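Local coordinates for DUF4847 domain-containing protein (Bacteroides vulgatus, PDB 4ZGF), which is of unknown function but binds calcium ions and has a curled antiparallel sheet consistent with the lipocalin-like calycin superfamily, at residues Glu28-Tyr31 and Asn32-His36; Asp51-His54 and Gly55-Ile58; Thr99-Asn102 and Asn103-Ile106. All coordinates share one frame; numbering follows the deposited sequence.

Overall arrangement
Along the chain the three contacts come in series; none encloses or crosses another, and each is a local turn without an intervening loop. Interaction 1 (28-36) is where strand 26-29 turns into helix 30-35. Interaction 2 (51-58) lies at the C-terminal end of helix 40-54, where the chain passes to strand 57-60, and interaction 3 (99-106) is the first turns of helix 100-111. They still meet in space. Tyr31 packs on Ile53, joining the first two; Lys30 and Tyr31 reach Glu104, joining the first and third; Phe56 and Ile52 lie against Tyr101, with Phe56 also on Phe105. Together they tie three helices to strand 11-21 of the antiparallel sheet.

Interaction 1 (Glu28-Tyr31 and Asn32-His36); sequences EPKY and NAMAH
A Met-aromatic contact marks the first turn of helix 30-35, where selenomethionine Met34 lies alongside Tyr31, both side chains pointing the same way. The selenium SE sits at the ring edge, 5.2 Å from the Tyr31 ring centroid and 76° off the ring normal. The bend at chi3 (-63°) at the end of an otherwise extended Met34 chain turns the methyl CE back to Tyr31 CE1, 3.7 Å away. One face of the same ring carries Lys30, whose CG stands 4.0 Å above the plane over the ring centre. Lysine thus covers one face and the selenomethionine lies at the rim, while the tyrosine hydroxyl reaches Glu104 OE1 on helix 100-111, outside this turn; Lys30 NZ makes a salt bridge to Glu104 OE2.

The backbone of the turn starts at Pro29, the N-cap residue, whose O accepts from Ala33 N at 2.9 Å. Met34 N to Lys30 O and Ala35 N to Tyr31 O continue the helical ladder. Asp15 of strand 11-21 fixes the start of the helix, taking Tyr31 N on OD1 and Asn32 ND2 on OD2. At the far end the His36 ring folds back so that its ND1 donates, close to the ring plane, to Asn32 O at 3.0 Å, with an N-H...O angle of 156°.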
loop_
_atom_site.group_PDB
_atom_site.type_symbol
_atom_site.label_atom_id
_atom_site.label_comp_id
_atom_site.label_asym_id
_atom_site.label_seq_id
_atom_site.Cartn_x
_atom_site.Cartn_y
_atom_site.Cartn_z
ATOM N N GLU A 28 3.724 6.608 -11.578
ATOM C CA GLU A 28 3.839 5.512 -12.525
ATOM C C GLU A 28 3.632 4.188 -11.800
ATOM O O GLU A 28 4.398 3.887 -10.881
ATOM C CB GLU A 28 5.209 5.526 -13.210
ATOM C CG GLU A 28 5.363 4.446 -14.296
ATOM C CD GLU A 28 6.734 4.346 -14.962
ATOM O OE1 GLU A 28 7.580 5.267 -14.831
ATOM O OE2 GLU A 28 6.958 3.321 -15.659
ATOM N N PRO A 29 2.633 3.393 -12.180
ATOM C CA PRO A 29 2.356 2.132 -11.460
ATOM C C PRO A 29 3.388 1.079 -11.832
ATOM O O PRO A 29 3.463 0.640 -12.971
ATOM C CB PRO A 29 0.952 1.754 -11.953
ATOM C CG PRO A 29 0.884 2.339 -13.344
ATOM C CD PRO A 29 1.662 3.627 -13.275
ATOM N N LYS A 30 4.189 0.639 -10.850
ATOM C CA LYS A 30 5.360 -0.185 -11.087
ATOM C C LYS A 30 5.020 -1.529 -11.732
ATOM O O LYS A 30 5.622 -1.887 -12.756
ATOM C CB LYS A 30 6.064 -0.416 -9.737
ATOM C CG LYS A 30 7.260 -1.330 -9.838
ATOM C CD LYS A 30 7.990 -1.483 -8.501
ATOM C CE LYS A 30 9.124 -2.475 -8.601
ATOM N NZ LYS A 30 9.856 -2.558 -7.306
ATOM N N TYR A 31 4.140 -2.304 -11.104
ATOM C CA TYR A 31 3.927 -3.672 -11.590
ATOM C C TYR A 31 2.986 -3.718 -12.784
ATOM O O TYR A 31 3.164 -4.569 -13.654
ATOM C CB TYR A 31 3.527 -4.585 -10.426
ATOM C CG TYR A 31 4.699 -4.780 -9.480
ATOM C CD1 TYR A 31 5.785 -5.523 -9.898
ATOM C CD2 TYR A 31 4.744 -4.192 -8.225
ATOM C CE1 TYR A 31 6.887 -5.717 -9.079
ATOM C CE2 TYR A 31 5.840 -4.373 -7.384
ATOM C CZ TYR A 31 6.910 -5.138 -7.815
ATOM O OH TYR A 31 8.038 -5.333 -7.041
ATOM N N ASN A 32 2.019 -2.787 -12.871
ATOM C CA ASN A 32 1.238 -2.703 -14.100
ATOM C C ASN A 32 2.129 -2.283 -15.275
ATOM O O ASN A 32 1.970 -2.813 -16.382
ATOM C CB ASN A 32 0.054 -1.769 -13.916
ATOM C CG ASN A 32 -1.071 -2.435 -13.144
ATOM O OD1 ASN A 32 -1.842 -3.234 -13.718
ATOM N ND2 ASN A 32 -1.179 -2.146 -11.865
ATOM N N ALA A 33 3.074 -1.362 -15.049
ATOM C CA ALA A 33 4.036 -1.028 -16.120
ATOM C C ALA A 33 4.884 -2.225 -16.460
ATOM O O ALA A 33 5.141 -2.517 -17.640
ATOM C CB ALA A 33 4.889 0.153 -15.744
HETATM N N MSE A 34 5.364 -2.952 -15.440
HETATM C CA MSE A 34 6.197 -4.133 -15.702
HETATM C C MSE A 34 5.481 -5.146 -16.555
HETATM O O MSE A 34 6.068 -5.731 -17.472
HETATM C CB MSE A 34 6.649 -4.751 -14.365
HETATM C CG MSE A 34 7.700 -5.826 -14.593
HETATM SE SE MSE A 34 8.218 -6.677 -12.894
HETATM C CE MSE A 34 8.976 -5.114 -12.053
ATOM N N ALA A 35 4.186 -5.371 -16.267
ATOM C CA ALA A 35 3.371 -6.332 -17.029
ATOM C C ALA A 35 3.169 -5.912 -18.483
ATOM O O ALA A 35 2.760 -6.726 -19.304
ATOM C CB ALA A 35 2.025 -6.533 -16.350
ATOM N N HIS A 36 3.454 -4.644 -18.799
ATOM C CA HIS A 36 3.403 -4.127 -20.172
ATOM C C HIS A 36 4.775 -3.838 -20.765
ATOM O O HIS A 36 4.877 -3.208 -21.812
ATOM C CB HIS A 36 2.477 -2.900 -20.230
ATOM C CG HIS A 36 1.032 -3.305 -20.057
ATOM N ND1 HIS A 36 0.516 -3.673 -18.832
ATOM C CD2 HIS A 36 0.041 -3.574 -20.941
ATOM C CE1 HIS A 36 -0.746 -4.048 -18.963
ATOM N NE2 HIS A 36 -1.052 -4.025 -20.233
#

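Interaction 2 (Asp51-His54 and Gly55-Ile58); sequences DIIH and GFNI. With ACT (acetate ion), chain J.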
loop_
_atom_site.group_PDB
_atom_site.type_symbol
_atom_site.label_atom_id
_atom_site.label_comp_id
_atom_site.label_asym_id
_atom_site.label_seq_id
_atom_site.Cartn_x
_atom_site.Cartn_y
_atom_site.Cartn_z
ATOM N N ASP A 51 -0.386 -10.645 -9.558
ATOM C CA ASP A 51 -1.236 -11.617 -8.885
ATOM C C ASP A 51 -0.855 -11.753 -7.418
ATOM O O ASP A 51 -1.718 -11.873 -6.531
ATOM C CB ASP A 51 -1.222 -12.924 -9.640
ATOM C CG ASP A 51 -2.225 -13.909 -9.108
ATOM O OD1 ASP A 51 -3.397 -13.553 -8.942
ATOM O OD2 ASP A 51 -1.807 -15.024 -8.769
ATOM N N ILE A 52 0.443 -11.690 -7.121
ATOM C CA ILE A 52 0.898 -11.754 -5.723
ATOM C C ILE A 52 0.424 -10.526 -4.919
ATOM O O ILE A 52 -0.222 -10.647 -3.874
ATOM C CB ILE A 52 2.420 -11.925 -5.635
ATOM C CG1 ILE A 52 2.811 -13.324 -6.131
ATOM C CG2 ILE A 52 2.914 -11.674 -4.216
ATOM C CD1 ILE A 52 4.278 -13.515 -6.420
ATOM N N ILE A 53 0.744 -9.324 -5.415
ATOM C CA ILE A 53 0.483 -8.137 -4.584
ATOM C C ILE A 53 -1.006 -7.831 -4.494
ATOM O O ILE A 53 -1.458 -7.212 -3.532
ATOM C CB ILE A 53 1.282 -6.893 -5.029
ATOM C CG1 ILE A 53 0.766 -6.306 -6.339
ATOM C CG2 ILE A 53 2.768 -7.213 -5.007
ATOM C CD1 ILE A 53 1.447 -5.015 -6.768
ATOM N N HIS A 54 -1.799 -8.291 -5.482
ATOM C CA HIS A 54 -3.231 -8.112 -5.369
ATOM C C HIS A 54 -3.836 -8.872 -4.187
ATOM O O HIS A 54 -4.920 -8.511 -3.717
ATOM C CB HIS A 54 -3.944 -8.508 -6.653
ATOM C CG HIS A 54 -3.692 -7.576 -7.780
ATOM N ND1 HIS A 54 -3.931 -7.962 -9.078
ATOM C CD2 HIS A 54 -3.292 -6.287 -7.834
ATOM C CE1 HIS A 54 -3.688 -6.959 -9.892
ATOM N NE2 HIS A 54 -3.295 -5.929 -9.179
ATOM N N GLY A 55 -3.139 -9.908 -3.714
ATOM C CA GLY A 55 -3.546 -10.602 -2.505
ATOM C C GLY A 55 -3.231 -9.870 -1.214
ATOM O O GLY A 55 -3.607 -10.353 -0.137
ATOM N N PHE A 56 -2.544 -8.738 -1.281
ATOM C CA PHE A 56 -2.138 -8.009 -0.076
ATOM C C PHE A 56 -3.249 -7.055 0.347
ATOM O O PHE A 56 -3.754 -6.264 -0.452
ATOM C CB PHE A 56 -0.858 -7.202 -0.322
ATOM C CG PHE A 56 0.394 -7.996 -0.583
ATOM C CD1 PHE A 56 0.425 -9.369 -0.679
ATOM C CD2 PHE A 56 1.601 -7.317 -0.711
ATOM C CE1 PHE A 56 1.610 -10.039 -0.919
ATOM C CE2 PHE A 56 2.778 -7.998 -0.917
ATOM C CZ PHE A 56 2.798 -9.368 -1.007
ATOM N N ASN A 57 -3.618 -7.119 1.631
ATOM C CA ASN A 57 -4.667 -6.245 2.139
ATOM C C ASN A 57 -4.395 -5.918 3.613
ATOM O O ASN A 57 -3.638 -6.616 4.302
ATOM C CB ASN A 57 -6.066 -6.847 1.884
ATOM C CG ASN A 57 -6.277 -8.190 2.524
ATOM O OD1 ASN A 57 -6.601 -8.279 3.697
ATOM N ND2 ASN A 57 -6.062 -9.242 1.789
ATOM N N ILE A 58 -5.025 -4.840 4.052
ATOM C CA ILE A 58 -4.872 -4.340 5.407
ATOM C C ILE A 58 -6.185 -3.730 5.855
ATOM O O ILE A 58 -6.887 -3.100 5.073
ATOM C CB ILE A 58 -3.679 -3.318 5.478
ATOM C CG1 ILE A 58 -3.352 -2.902 6.925
ATOM C CG2 ILE A 58 -3.909 -2.122 4.580
ATOM C CD1 ILE A 58 -2.011 -2.207 7.048
HETATM C C ACT J . -4.884 -10.794 -10.708
HETATM O O ACT J . -5.406 -11.939 -10.874
HETATM O OXT ACT J . -4.652 -10.475 -9.628
HETATM C CH3 ACT J . -4.585 -9.886 -11.879
HETATM O O HOH W 1 -6.421 -8.732 -1.251
#
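Phe56 folds back under the last turn of helix 40-54, its ring lying against Ile53 and Ile52, and this is the tight side of the contact. Ile53 CA stands over the middle of the ring, 4.0 Å from its centroid and only 9° off the normal, a CH-pi contact made by a backbone carbon. Ile53 CG2 adds a looser touch at Phe56 CE2. Ile52 runs beside the phenylalanine in the same direction, with CG2 3.9 Å from Phe56 CE1. In Phe56, CG is anti to the carbonyl carbon (chi1 -66°), which swings the ring back beneath the helix end. There it also meets Phe105 of helix 100-111 edge-to-face and touches Val13 and Ile70 on the sheet.

Two backbone bonds close the turn: Phe56 N to Ile53 O at 2.9 Å, and Gly55 N to Ile52 O at 3.0 Å. Both donors stand well above the planes of their carbonyls, as expected for tight i to i+3 bonds rather than regular alpha-helical ones.

The other side is looser and wetter. A water donates to His54 O and accepts from Asn57 ND2, bridging the helix end to the start of strand 57-60; the direct bond from Asn57 ND2 to Gly55 O is weak. The acetate, probably from the crystallisation liquor, lies near the plane of the imidazole, at its edge, and His54 ND1 donates to its OXT at 2.7 Å and a nearly straight 171°. So short and straight a bond to an anion would be expected to favour a positively charged His54.

Interaction 3 (Thr99-Asn102 and Asn103-Ile106); sequences TSYN and NEFI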
loop_
_atom_site.group_PDB
_atom_site.type_symbol
_atom_site.label_atom_id
_atom_site.label_comp_id
_atom_site.label_asym_id
_atom_site.label_seq_id
_atom_site.Cartn_x
_atom_site.Cartn_y
_atom_site.Cartn_z
ATOM N N THR A 99 9.411 -12.446 2.237
ATOM C CA THR A 99 9.539 -12.689 0.781
ATOM C C THR A 99 9.932 -11.329 0.189
ATOM O O THR A 99 9.808 -10.308 0.836
ATOM C CB THR A 99 8.234 -13.125 0.137
ATOM O OG1 THR A 99 7.340 -12.012 0.163
ATOM C CG2 THR A 99 7.615 -14.314 0.810
ATOM N N SER A 100 10.343 -11.328 -1.063
ATOM C CA SER A 100 10.743 -10.072 -1.693
ATOM C C SER A 100 9.573 -9.063 -1.718
ATOM O O SER A 100 9.715 -7.890 -1.366
ATOM C CB SER A 100 11.276 -10.329 -3.105
ATOM O OG SER A 100 10.269 -10.898 -3.913
ATOM N N TYR A 101 8.396 -9.527 -2.141
ATOM C CA TYR A 101 7.241 -8.654 -2.223
ATOM C C TYR A 101 6.760 -8.226 -0.842
ATOM O O TYR A 101 6.327 -7.092 -0.650
ATOM C CB TYR A 101 6.103 -9.277 -3.028
ATOM C CG TYR A 101 6.507 -9.634 -4.426
ATOM C CD1 TYR A 101 6.669 -8.635 -5.379
ATOM C CD2 TYR A 101 6.798 -10.955 -4.786
ATOM C CE1 TYR A 101 7.060 -8.939 -6.680
ATOM C CE2 TYR A 101 7.199 -11.263 -6.079
ATOM C CZ TYR A 101 7.313 -10.239 -7.013
ATOM O OH TYR A 101 7.746 -10.473 -8.328
ATOM N N ASN A 102 6.816 -9.141 0.135
ATOM C CA ASN A 102 6.463 -8.745 1.496
ATOM C C ASN A 102 7.364 -7.621 1.977
ATOM O O ASN A 102 6.910 -6.682 2.624
ATOM C CB ASN A 102 6.605 -9.915 2.475
ATOM C CG ASN A 102 5.485 -10.921 2.425
ATOM O OD1 ASN A 102 4.532 -10.794 1.639
ATOM N ND2 ASN A 102 5.567 -11.925 3.291
ATOM N N ASN A 103 8.658 -7.767 1.732
ATOM C CA ASN A 103 9.622 -6.789 2.221
ATOM C C ASN A 103 9.330 -5.412 1.595
ATOM O O ASN A 103 9.398 -4.389 2.273
ATOM C CB ASN A 103 11.051 -7.240 1.884
ATOM C CG ASN A 103 11.443 -8.576 2.523
ATOM O OD1 ASN A 103 10.764 -9.100 3.393
ATOM N ND2 ASN A 103 12.529 -9.156 2.028
ATOM N N GLU A 104 8.984 -5.397 0.309
ATOM C CA GLU A 104 8.654 -4.164 -0.374
ATOM C C GLU A 104 7.408 -3.498 0.263
ATOM O O GLU A 104 7.366 -2.277 0.471
ATOM C CB GLU A 104 8.461 -4.454 -1.857
ATOM C CG GLU A 104 8.222 -3.233 -2.695
ATOM C CD GLU A 104 8.141 -3.546 -4.171
ATOM O OE1 GLU A 104 7.911 -4.703 -4.556
ATOM O OE2 GLU A 104 8.292 -2.618 -4.964
ATOM N N PHE A 105 6.385 -4.312 0.532
ATOM C CA PHE A 105 5.158 -3.807 1.144
ATOM C C PHE A 105 5.410 -3.265 2.553
ATOM O O PHE A 105 4.963 -2.167 2.925
ATOM C CB PHE A 105 4.122 -4.928 1.161
ATOM C CG PHE A 105 2.818 -4.547 1.785
ATOM C CD1 PHE A 105 1.862 -3.862 1.076
ATOM C CD2 PHE A 105 2.568 -4.816 3.141
ATOM C CE1 PHE A 105 0.629 -3.522 1.642
ATOM C CE2 PHE A 105 1.344 -4.481 3.710
ATOM C CZ PHE A 105 0.379 -3.832 2.949
ATOM N N ILE A 106 6.113 -4.061 3.364
ATOM C CA ILE A 106 6.388 -3.676 4.742
ATOM C C ILE A 106 7.221 -2.389 4.786
ATOM O O ILE A 106 6.945 -1.502 5.598
ATOM C CB ILE A 106 7.068 -4.864 5.492
ATOM C CG1 ILE A 106 6.063 -6.009 5.671
ATOM C CG2 ILE A 106 7.615 -4.429 6.846
ATOM C CD1 ILE A 106 6.741 -7.355 5.985
HETATM O O HOH W 2 5.389 -5.965 -3.072
#
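Asn103 N donates to Thr99 O at 2.9 Å, the first of four successive backbone hydrogen bonds joining residues 99-102 to 103-106. Glu104 N to Ser100 O and Phe105 N to Tyr101 O follow, and the series runs on to Ile106 N and Asn102 O. That last bond is 2.8 Å long and the straightest of the four, at 170°.

Side-chain hydrogen bonding begins with Thr99, the N-cap of helix 100-111: its OG1 accepts from Asn102 N at 2.9 Å, so the hydroxyl occupies an amide of the first turn that has no helical carbonyl before it. The same OG1 is also bonded to Gln71 OE1. Asn102 turns its amide to the loop, where ND2 donates to Gln71 O, so both residues fasten the start of this helix to the segment following strand 65-70.

Water and charge act on another side of the helix. One water donates both to Tyr101 O, at 2.8 Å, and to Glu104 OE1, at 3.2 Å, giving that carbonyl a second donor besides Phe105 N. Extended from CB outward, the Glu104 chain carries its carboxylate across to Tyr31 and Lys30 of helix 30-35.

Apolar contact is slight: Ile106 CD1 comes within 4.3 Å of Asn102 CB. Separately, the CG1 arm of Ile106 lies along a polar group in van der Waals contact, with CG1 3.2 Å from Asn102 O; CG1 is anti to the carbonyl carbon of its own residue (chi1 -69°).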